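Local atomic coordinates of possible substrate binding protein of ABC transporter system (Rhodopseudomonas palustris, PDB entry 3N0X), a protein that probably serves as the periplasmic substrate-binding component of an ABC transporter, capturing branched-chain amino acids or related ligands for uptake. Residues A[244-258]-A[339-353]. Residues are numbered along the deposited sequence; the frame is centred on the assembly and turned at random. Where two conformers were deposited one is given.
Sequences YKRLPGMEGATYYYY and MYHFKVKVDPAVAWA
Glu251 and Lys343, a non-hydrogen-bonded antiparallel pair, show how a sheet face can bind its charges into a chain. In one conformer, Lys343 NZ meets Glu251 OE2 on the anti side at 3.0 Å, a salt bridge, and donates to Gly249 O at 2.7 Å, on a lone pair in the carbonyl plane; a bend at the lysine's end (chi4 69°) brings the ammonium between the two. Glu251 OE1 takes a 2.8 Å bond from His341 NE2, which lies above the carboxylate plane, with OE1 near the imidazole plane. The lysine's charge, with the N-H of His341, would probably favour an ionised carboxylate.

Backbone bonds run beneath: Phe342 N donates to Gly252 O, with only a weak return bond from Gly252 N, while Thr254 and Tyr340 exchange two bonds and, just ahead of strand 251-254, Met250 O accepts from Val344 N. Strand 251-254 runs antiparallel to strand 335-345, which also pairs with strand 354-357, in a sheet of the two-lobed periplasmic binding protein fold.

On the opposite sheet face, with CG between the backbone N and the carbonyl carbon (chi1 66°), the Phe342 ring lies over Gly252, whose CA makes a CH-pi contact 4.1 Å from the ring centroid.

Trp352 NE1 donates to Tyr258 OH (in one conformer) at 3.2 Å, nearly in the indole plane, and more weakly to Tyr257 OH, completing an aromatic cluster. Lys245 lays its CG against Ala353 N and, bent further out, brings NZ to the 347-350 turn, donating to Val350 O at 2.8 Å while a water links NZ to Pro348 O.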
ATOM      1  N   TYR A 244     -17.988   3.905  -1.640  1.00 17.52           N
ATOM      2  CA  TYR A 244     -18.072   3.030  -2.790  1.00 17.91           C
ATOM      3  C   TYR A 244     -19.398   2.246  -2.878  1.00 18.08           C
ATOM      4  O   TYR A 244     -19.673   1.629  -3.897  1.00 18.06           O
ATOM      5  CB  TYR A 244     -16.912   2.011  -2.811  1.00 19.73           C
ATOM      6  CG  TYR A 244     -15.467   2.508  -3.027  1.00 19.37           C
ATOM      7  CD1 TYR A 244     -14.973   3.676  -2.426  1.00 26.40           C
ATOM      8  CD2 TYR A 244     -14.574   1.731  -3.718  1.00 19.34           C
ATOM      9  CE1 TYR A 244     -13.652   4.072  -2.609  1.00 26.29           C
ATOM     10  CE2 TYR A 244     -13.262   2.127  -3.896  1.00 19.53           C
ATOM     11  CZ  TYR A 244     -12.806   3.295  -3.363  1.00 19.06           C
ATOM     12  OH  TYR A 244     -11.478   3.707  -3.488  1.00 20.31           O
ATOM     13  N   LYS A 245     -20.222   2.284  -1.827  1.00 18.45           N
ATOM     14  CA  LYS A 245     -21.553   1.690  -1.872  1.00 19.53           C
ATOM     15  C   LYS A 245     -22.460   2.356  -2.918  1.00 20.13           C
ATOM     16  O   LYS A 245     -23.473   1.784  -3.308  1.00 23.11           O
ATOM     17  CB  LYS A 245     -22.204   1.684  -0.467  1.00 20.33           C
ATOM     18  CG  LYS A 245     -21.455   0.752   0.485  1.00 19.26           C
ATOM     19  CD  LYS A 245     -21.927   0.865   1.953  1.00 21.47           C
ATOM     20  CE  LYS A 245     -23.321   0.380   2.159  1.00 20.93           C
ATOM     21  NZ  LYS A 245     -23.726   0.470   3.591  1.00 17.42           N
ATOM     22  N   ARG A 246     -22.080   3.544  -3.384  1.00 20.84           N
ATOM     23  CA  ARG A 246     -22.758   4.224  -4.491  1.00 24.96           C
ATOM     24  C   ARG A 246     -22.301   3.753  -5.885  1.00 23.82           C
ATOM     25  O   ARG A 246     -22.865   4.215  -6.887  1.00 23.99           O
ATOM     26  CB  ARG A 246     -22.524   5.739  -4.375  1.00 28.29           C
ATOM     27  CG  ARG A 246     -23.376   6.438  -3.274  1.00 40.75           C
ATOM     28  CD  ARG A 246     -24.620   7.148  -3.847  1.00 53.46           C
ATOM     29  NE  ARG A 246     -24.265   8.349  -4.628  1.00 60.33           N
ATOM     30  CZ  ARG A 246     -24.204   8.424  -5.965  1.00 62.44           C
ATOM     31  NH1 ARG A 246     -24.490   7.376  -6.742  1.00 65.75           N
ATOM     32  NH2 ARG A 246     -23.852   9.568  -6.535  1.00 60.42           N
ATOM     33  N   LEU A 247     -21.353   2.799  -5.941  1.00 19.78           N
ATOM     34  CA  LEU A 247     -20.718   2.344  -7.192  1.00 19.84           C
ATOM     35  C   LEU A 247     -20.804   0.813  -7.378  1.00 18.10           C
ATOM     36  O   LEU A 247     -19.774   0.140  -7.549  1.00 17.09           O
ATOM     37  CB  LEU A 247     -19.249   2.799  -7.190  1.00 21.72           C
ATOM     38  CG  LEU A 247     -18.976   4.305  -7.015  1.00 26.77           C
ATOM     39  CD1 LEU A 247     -17.532   4.607  -6.579  1.00 32.03           C
ATOM     40  CD2 LEU A 247     -19.336   4.965  -8.330  1.00 29.03           C
ATOM     41  N   PRO A 248     -22.007   0.239  -7.297  1.00 17.94           N
ATOM     42  CA  PRO A 248     -22.115  -1.198  -7.431  1.00 17.63           C
ATOM     43  C   PRO A 248     -21.475  -1.711  -8.725  1.00 17.13           C
ATOM     44  O   PRO A 248     -21.675  -1.127  -9.787  1.00 18.22           O
ATOM     45  CB  PRO A 248     -23.631  -1.440  -7.422  1.00 19.00           C
ATOM     46  CG  PRO A 248     -24.209  -0.145  -7.806  1.00 21.50           C
ATOM     47  CD  PRO A 248     -23.338   0.866  -7.193  1.00 20.14           C
ATOM     48  N   GLY A 249     -20.691  -2.777  -8.624  1.00 16.39           N
ATOM     49  CA  GLY A 249     -20.094  -3.416  -9.778  1.00 14.94           C
ATOM     50  C   GLY A 249     -18.780  -2.779 -10.218  1.00 14.79           C
ATOM     51  O   GLY A 249     -18.148  -3.283 -11.141  1.00 15.05           O
HETATM   52  N   MSE A 250     -18.382  -1.683  -9.576  1.00 14.53           N
HETATM   53  CA  MSE A 250     -17.129  -1.025  -9.927  0.67 14.82           C
HETATM   54  C   MSE A 250     -15.979  -2.000  -9.734  1.00 14.80           C
HETATM   55  O   MSE A 250     -15.907  -2.724  -8.724  1.00 13.67           O
HETATM   56  CB  MSE A 250     -16.870   0.219  -9.088  0.67 15.05           C
HETATM   57  CG  MSE A 250     -15.591   0.943  -9.502  0.67 13.80           C
HETATM   58 SE   MSE A 250     -15.474   2.717  -8.783  0.50 20.26          SE
HETATM   59  CE  MSE A 250     -15.376   2.244  -7.046  0.67 13.06           C
ATOM     60  N   GLU A 251     -15.040  -1.984 -10.680  1.00 14.20           N
ATOM     61  CA  GLU A 251     -13.849  -2.773 -10.533  1.00 12.68           C
ATOM     62  C   GLU A 251     -12.597  -1.914 -10.462  1.00 13.21           C
ATOM     63  O   GLU A 251     -12.543  -0.808 -10.963  1.00 16.88           O
ATOM     64  CB  GLU A 251     -13.694  -3.744 -11.693  1.00 13.02           C
ATOM     65  CG  GLU A 251     -14.850  -4.739 -11.788  1.00 13.46           C
ATOM     66  CD  GLU A 251     -14.707  -5.821 -12.844  1.00 16.86           C
ATOM     67  OE1 GLU A 251     -13.601  -6.014 -13.429  1.00 17.75           O
ATOM     68  OE2 GLU A 251     -15.749  -6.491 -13.070  1.00 20.79           O
ATOM     69  N   GLY A 252     -11.566  -2.494  -9.885  1.00 12.06           N
ATOM     70  CA  GLY A 252     -10.284  -1.884  -9.705  1.00 11.81           C
ATOM     71  C   GLY A 252      -9.350  -2.865  -9.065  1.00 12.11           C
ATOM     72  O   GLY A 252      -9.675  -4.074  -8.957  1.00 12.18           O
ATOM     73  N   ALA A 253      -8.232  -2.347  -8.551  1.00 10.29           N
ATOM     74  CA  ALA A 253      -7.339  -3.165  -7.757  1.00 12.57           C
ATOM     75  C   ALA A 253      -7.048  -2.544  -6.421  1.00 12.86           C
ATOM     76  O   ALA A 253      -7.068  -1.328  -6.277  1.00 12.16           O
ATOM     77  CB  ALA A 253      -6.018  -3.409  -8.506  1.00 14.37           C
ATOM     78  N   THR A 254      -6.797  -3.410  -5.440  1.00 12.28           N
ATOM     79  CA  THR A 254      -6.514  -3.015  -4.073  1.00 11.55           C
ATOM     80  C   THR A 254      -5.314  -3.743  -3.468  1.00 11.12           C
ATOM     81  O   THR A 254      -4.981  -4.880  -3.822  1.00 12.80           O
ATOM     82  CB  THR A 254      -7.772  -3.200  -3.162  1.00 13.15           C
ATOM     83  OG1 THR A 254      -7.571  -2.463  -1.934  1.00 14.26           O
ATOM     84  CG2 THR A 254      -8.110  -4.688  -2.921  1.00 12.88           C
ATOM     85  N   TYR A 255      -4.693  -3.071  -2.507  1.00 11.71           N
ATOM     86  CA  TYR A 255      -3.599  -3.650  -1.728  1.00 12.48           C
ATOM     87  C   TYR A 255      -4.096  -4.787  -0.818  1.00 11.78           C
ATOM     88  O   TYR A 255      -3.384  -5.756  -0.569  1.00 11.96           O
ATOM     89  CB  TYR A 255      -2.983  -2.511  -0.869  1.00 12.30           C
ATOM     90  CG  TYR A 255      -2.107  -2.933   0.309  1.00 11.92           C
ATOM     91  CD1 TYR A 255      -0.820  -3.451   0.138  1.00 11.83           C
ATOM     92  CD2 TYR A 255      -2.558  -2.767   1.582  1.00 11.53           C
ATOM     93  CE1 TYR A 255      -0.029  -3.805   1.229  1.00 11.00           C
ATOM     94  CE2 TYR A 255      -1.806  -3.178   2.663  1.00 12.88           C
ATOM     95  CZ  TYR A 255      -0.525  -3.654   2.491  1.00 15.69           C
ATOM     96  OH  TYR A 255       0.238  -3.999   3.590  1.00 14.72           O
ATOM     97  N   TYR A 256      -5.295  -4.636  -0.280  1.00 10.09           N
ATOM     98  CA  TYR A 256      -5.833  -5.556   0.707  1.00 11.57           C
ATOM     99  C   TYR A 256      -7.334  -5.355   0.894  1.00 12.65           C
ATOM    100  O   TYR A 256      -7.846  -4.250   0.770  1.00 15.83           O
ATOM    101  CB  TYR A 256      -5.143  -5.359   2.063  1.00 10.69           C
ATOM    102  CG  TYR A 256      -5.523  -6.372   3.154  1.00 11.06           C
ATOM    103  CD1 TYR A 256      -4.996  -7.672   3.175  1.00 11.88           C
ATOM    104  CD2 TYR A 256      -6.377  -6.005   4.192  1.00 11.95           C
ATOM    105  CE1 TYR A 256      -5.336  -8.556   4.198  1.00 12.19           C
ATOM    106  CE2 TYR A 256      -6.714  -6.870   5.201  1.00 10.95           C
ATOM    107  CZ  TYR A 256      -6.208  -8.171   5.176  1.00 12.16           C
ATOM    108  OH  TYR A 256      -6.567  -9.014   6.206  1.00 13.39           O
ATOM    109  N   TYR A 257      -8.027  -6.451   1.181  1.00 13.42           N
ATOM    110  CA  TYR A 257      -9.399  -6.442   1.730  1.00 12.91           C
ATOM    111  C   TYR A 257      -9.453  -7.720   2.546  1.00 12.64           C
ATOM    112  O   TYR A 257      -9.073  -8.765   2.045  1.00 12.64           O
ATOM    113  CB  TYR A 257     -10.480  -6.371   0.642  1.00 12.16           C
ATOM    114  CG  TYR A 257     -11.870  -6.377   1.206  1.00 13.02           C
ATOM    115  CD1 TYR A 257     -12.403  -5.228   1.754  1.00 13.58           C
ATOM    116  CD2 TYR A 257     -12.632  -7.523   1.225  1.00 13.87           C
ATOM    117  CE1 TYR A 257     -13.680  -5.223   2.296  1.00 16.21           C
ATOM    118  CE2 TYR A 257     -13.902  -7.540   1.737  1.00 13.53           C
ATOM    119  CZ  TYR A 257     -14.418  -6.399   2.287  1.00 14.20           C
ATOM    120  OH  TYR A 257     -15.676  -6.447   2.841  1.00 16.28           O
ATOM    121  N   TYR A 258      -9.899  -7.627   3.791  1.00 13.56           N
ATOM    122  CA  TYR A 258      -9.768  -8.739   4.733  0.50 14.23           C
ATOM    123  C   TYR A 258     -10.282 -10.081   4.222  1.00 13.84           C
ATOM    124  O   TYR A 258      -9.696 -11.114   4.524  1.00 13.65           O
ATOM    125  CB  TYR A 258     -10.409  -8.406   6.088  0.50 14.54           C
ATOM    126  CG  TYR A 258     -11.905  -8.163   6.077  0.50 14.39           C
ATOM    127  CD1 TYR A 258     -12.428  -6.920   5.736  0.50 13.66           C
ATOM    128  CD2 TYR A 258     -12.787  -9.165   6.445  0.50 19.28           C
ATOM    129  CE1 TYR A 258     -13.816  -6.691   5.741  0.50 15.66           C
ATOM    130  CE2 TYR A 258     -14.170  -8.947   6.459  0.50 14.25           C
ATOM    131  CZ  TYR A 258     -14.677  -7.710   6.101  0.50 19.22           C
ATOM    132  OH  TYR A 258     -16.063  -7.513   6.091  0.50 15.54           O
HETATM  133  N   MSE A 339      -1.482  -8.289  -5.581  1.00 12.49           N
HETATM  134  CA  MSE A 339      -2.488  -7.239  -5.437  1.00 11.69           C
HETATM  135  C   MSE A 339      -3.821  -7.860  -5.921  1.00 11.43           C
HETATM  136  O   MSE A 339      -3.818  -8.929  -6.539  1.00 14.06           O
HETATM  137  CB  MSE A 339      -2.099  -6.008  -6.271  1.00 12.31           C
HETATM  138  CG  MSE A 339      -0.701  -5.439  -5.909  1.00 12.43           C
HETATM  139 SE   MSE A 339      -0.579  -4.499  -4.257  0.75 10.26          SE
HETATM  140  CE  MSE A 339      -1.518  -2.951  -4.864  1.00 13.69           C
ATOM    141  N   TYR A 340      -4.948  -7.220  -5.600  1.00 11.46           N
ATOM    142  CA  TYR A 340      -6.259  -7.879  -5.773  1.00 12.84           C
ATOM    143  C   TYR A 340      -7.192  -7.105  -6.685  1.00 11.82           C
ATOM    144  O   TYR A 340      -7.525  -5.965  -6.403  1.00 11.54           O
ATOM    145  CB  TYR A 340      -6.927  -8.118  -4.408  1.00 12.17           C
ATOM    146  CG  TYR A 340      -5.989  -8.858  -3.472  1.00 14.01           C
ATOM    147  CD1 TYR A 340      -5.729 -10.201  -3.662  1.00 14.32           C
ATOM    148  CD2 TYR A 340      -5.336  -8.184  -2.439  1.00 14.47           C
ATOM    149  CE1 TYR A 340      -4.843 -10.884  -2.831  1.00 13.78           C
ATOM    150  CE2 TYR A 340      -4.445  -8.850  -1.624  1.00 14.46           C
ATOM    151  CZ  TYR A 340      -4.208 -10.183  -1.799  1.00 14.68           C
ATOM    152  OH  TYR A 340      -3.287 -10.874  -0.982  1.00 14.77           O
ATOM    153  N   HIS A 341      -7.564  -7.710  -7.790  1.00 11.46           N
ATOM    154  CA  HIS A 341      -8.576  -7.194  -8.684  1.00 11.31           C
ATOM    155  C   HIS A 341      -9.917  -7.549  -8.049  1.00 11.83           C
ATOM    156  O   HIS A 341     -10.231  -8.716  -7.852  1.00 12.68           O
ATOM    157  CB  HIS A 341      -8.422  -7.873 -10.066  1.00 11.37           C
ATOM    158  CG  HIS A 341      -9.458  -7.496 -11.097  1.00 11.40           C
ATOM    159  ND1 HIS A 341      -9.437  -8.070 -12.354  1.00 15.03           N
ATOM    160  CD2 HIS A 341     -10.543  -6.672 -11.067  1.00 12.10           C
ATOM    161  CE1 HIS A 341     -10.451  -7.591 -13.062  1.00 14.72           C
ATOM    162  NE2 HIS A 341     -11.128  -6.723 -12.321  1.00 13.54           N
ATOM    163  N   PHE A 342     -10.705  -6.513  -7.757  1.00 10.71           N
ATOM    164  CA  PHE A 342     -11.992  -6.638  -7.011  1.00 11.84           C
ATOM    165  C   PHE A 342     -13.141  -6.120  -7.847  1.00 12.58           C
ATOM    166  O   PHE A 342     -12.948  -5.431  -8.853  1.00 12.76           O
ATOM    167  CB  PHE A 342     -11.961  -5.857  -5.685  1.00 11.74           C
ATOM    168  CG  PHE A 342     -11.864  -4.376  -5.877  1.00 11.63           C
ATOM    169  CD1 PHE A 342     -12.990  -3.590  -6.126  1.00 13.58           C
ATOM    170  CD2 PHE A 342     -10.619  -3.733  -5.816  1.00 11.97           C
ATOM    171  CE1 PHE A 342     -12.881  -2.243  -6.357  1.00 12.60           C
ATOM    172  CE2 PHE A 342     -10.509  -2.350  -6.010  1.00 11.91           C
ATOM    173  CZ  PHE A 342     -11.653  -1.598  -6.288  1.00 11.23           C
ATOM    174  N   LYS A 343     -14.363  -6.488  -7.421  1.00 13.20           N
ATOM    175  CA  LYS A 343     -15.599  -5.935  -7.943  0.70 14.01           C
ATOM    176  C   LYS A 343     -16.463  -5.547  -6.731  1.00 13.95           C
ATOM    177  O   LYS A 343     -16.618  -6.356  -5.775  1.00 14.99           O
ATOM    178  CB  LYS A 343     -16.326  -6.935  -8.838  0.70 13.73           C
ATOM    179  CG  LYS A 343     -17.562  -6.374  -9.554  0.70 18.31           C
ATOM    180  CD  LYS A 343     -18.159  -7.364 -10.578  0.70 20.80           C
ATOM    181  CE  LYS A 343     -19.161  -6.662 -11.474  0.70 25.60           C
ATOM    182  NZ  LYS A 343     -18.508  -5.672 -12.412  0.70 22.97           N
ATOM    183  N   VAL A 344     -16.990  -4.322  -6.723  1.00 14.01           N
ATOM    184  CA  VAL A 344     -17.793  -3.871  -5.610  1.00 13.63           C
ATOM    185  C   VAL A 344     -19.148  -4.597  -5.561  1.00 15.45           C
ATOM    186  O   VAL A 344     -19.886  -4.641  -6.573  1.00 15.31           O
ATOM    187  CB  VAL A 344     -18.029  -2.334  -5.674  1.00 14.14           C
ATOM    188  CG1 VAL A 344     -19.122  -1.877  -4.663  1.00 14.47           C
ATOM    189  CG2 VAL A 344     -16.715  -1.563  -5.431  1.00 13.93           C
ATOM    190  N   LYS A 345     -19.485  -5.104  -4.363  1.00 15.38           N
ATOM    191  CA  LYS A 345     -20.819  -5.605  -4.030  1.00 16.94           C
ATOM    192  C   LYS A 345     -21.382  -4.706  -2.932  1.00 16.65           C
ATOM    193  O   LYS A 345     -20.690  -4.382  -1.975  1.00 16.22           O
ATOM    194  CB  LYS A 345     -20.791  -7.062  -3.568  1.00 18.77           C
ATOM    195  CG  LYS A 345     -22.173  -7.586  -3.032  1.00 23.34           C
ATOM    196  N   VAL A 346     -22.629  -4.279  -3.057  1.00 16.43           N
ATOM    197  CA  VAL A 346     -23.216  -3.416  -2.033  1.00 17.50           C
ATOM    198  C   VAL A 346     -24.137  -4.251  -1.133  1.00 18.36           C
ATOM    199  O   VAL A 346     -25.124  -4.819  -1.609  1.00 19.17           O
ATOM    200  CB  VAL A 346     -24.037  -2.298  -2.693  1.00 18.67           C
ATOM    201  CG1 VAL A 346     -24.716  -1.445  -1.627  1.00 22.38           C
ATOM    202  CG2 VAL A 346     -23.157  -1.409  -3.603  1.00 19.13           C
ATOM    203  N   ASP A 347     -23.748  -4.408   0.133  1.00 17.41           N
ATOM    204  CA  ASP A 347     -24.567  -5.100   1.125  1.00 16.87           C
ATOM    205  C   ASP A 347     -25.019  -4.012   2.093  1.00 15.90           C
ATOM    206  O   ASP A 347     -24.182  -3.421   2.795  1.00 16.45           O
ATOM    207  CB  ASP A 347     -23.720  -6.146   1.821  1.00 18.26           C
ATOM    208  CG  ASP A 347     -24.485  -6.917   2.874  1.00 21.97           C
ATOM    209  OD1 ASP A 347     -25.535  -6.412   3.351  1.00 21.06           O
ATOM    210  OD2 ASP A 347     -24.020  -8.039   3.220  1.00 21.89           O
ATOM    211  N   PRO A 348     -26.316  -3.692   2.099  1.00 17.74           N
ATOM    212  CA  PRO A 348     -26.725  -2.517   2.894  1.00 18.56           C
ATOM    213  C   PRO A 348     -26.451  -2.604   4.393  1.00 21.99           C
ATOM    214  O   PRO A 348     -26.376  -1.559   5.057  1.00 24.30           O
ATOM    215  CB  PRO A 348     -28.226  -2.429   2.659  1.00 19.87           C
ATOM    216  CG  PRO A 348     -28.627  -3.784   2.190  1.00 19.43           C
ATOM    217  CD  PRO A 348     -27.456  -4.357   1.455  1.00 17.43           C
ATOM    218  N   ALA A 349     -26.290  -3.812   4.906  1.00 18.61           N
ATOM    219  CA  ALA A 349     -25.997  -3.999   6.324  1.00 21.75           C
ATOM    220  C   ALA A 349     -24.538  -3.793   6.716  1.00 21.31           C
ATOM    221  O   ALA A 349     -24.220  -3.834   7.923  1.00 23.90           O
ATOM    222  CB  ALA A 349     -26.405  -5.361   6.757  1.00 22.91           C
ATOM    223  N   VAL A 350     -23.655  -3.710   5.722  1.00 16.09           N
ATOM    224  CA  VAL A 350     -22.228  -3.575   5.960  1.00 15.79           C
ATOM    225  C   VAL A 350     -21.812  -2.126   5.707  1.00 17.47           C
ATOM    226  O   VAL A 350     -22.178  -1.540   4.685  1.00 16.53           O
ATOM    227  CB  VAL A 350     -21.437  -4.606   5.083  1.00 16.61           C
ATOM    228  CG1 VAL A 350     -19.910  -4.540   5.329  1.00 16.87           C
ATOM    229  CG2 VAL A 350     -21.954  -5.987   5.370  1.00 20.31           C
ATOM    230  N   ALA A 351     -20.981  -1.586   6.602  1.00 17.11           N
ATOM    231  CA  ALA A 351     -20.620  -0.162   6.602  1.00 17.04           C
ATOM    232  C   ALA A 351     -19.748   0.268   5.417  1.00 18.52           C
ATOM    233  O   ALA A 351     -19.674   1.462   5.063  1.00 19.66           O
ATOM    234  CB  ALA A 351     -19.954   0.211   7.936  1.00 18.20           C
ATOM    235  N   TRP A 352     -19.032  -0.689   4.876  1.00 15.61           N
ATOM    236  CA  TRP A 352     -18.186  -0.493   3.697  1.00 13.26           C
ATOM    237  C   TRP A 352     -18.730  -1.286   2.527  1.00 14.20           C
ATOM    238  O   TRP A 352     -19.386  -2.286   2.705  1.00 14.39           O
ATOM    239  CB  TRP A 352     -16.760  -0.960   3.967  1.00 13.39           C
ATOM    240  CG  TRP A 352     -16.668  -2.293   4.675  1.00 12.84           C
ATOM    241  CD1 TRP A 352     -16.639  -3.547   4.108  1.00 15.77           C
ATOM    242  CD2 TRP A 352     -16.633  -2.494   6.093  1.00 15.28           C
ATOM    243  NE1 TRP A 352     -16.588  -4.495   5.091  1.00 15.31           N
ATOM    244  CE2 TRP A 352     -16.578  -3.875   6.316  1.00 15.78           C
ATOM    245  CE3 TRP A 352     -16.634  -1.627   7.198  1.00 17.51           C
ATOM    246  CZ2 TRP A 352     -16.517  -4.431   7.609  1.00 18.00           C
ATOM    247  CZ3 TRP A 352     -16.589  -2.164   8.467  1.00 19.95           C
ATOM    248  CH2 TRP A 352     -16.511  -3.562   8.662  1.00 18.36           C
ATOM    249  N   ALA A 353     -18.437  -0.836   1.318  1.00 14.45           N
ATOM    250  CA  ALA A 353     -18.659  -1.658   0.141  1.00 15.53           C
ATOM    251  C   ALA A 353     -17.840  -2.926   0.300  1.00 14.97           C
ATOM    252  O   ALA A 353     -16.715  -2.882   0.802  1.00 14.94           O
ATOM    253  CB  ALA A 353     -18.211  -0.929  -1.125  1.00 15.56           C
TER
HETATM  254  O   HOH W   1     -26.610   0.961   3.255  1.00 25.64           O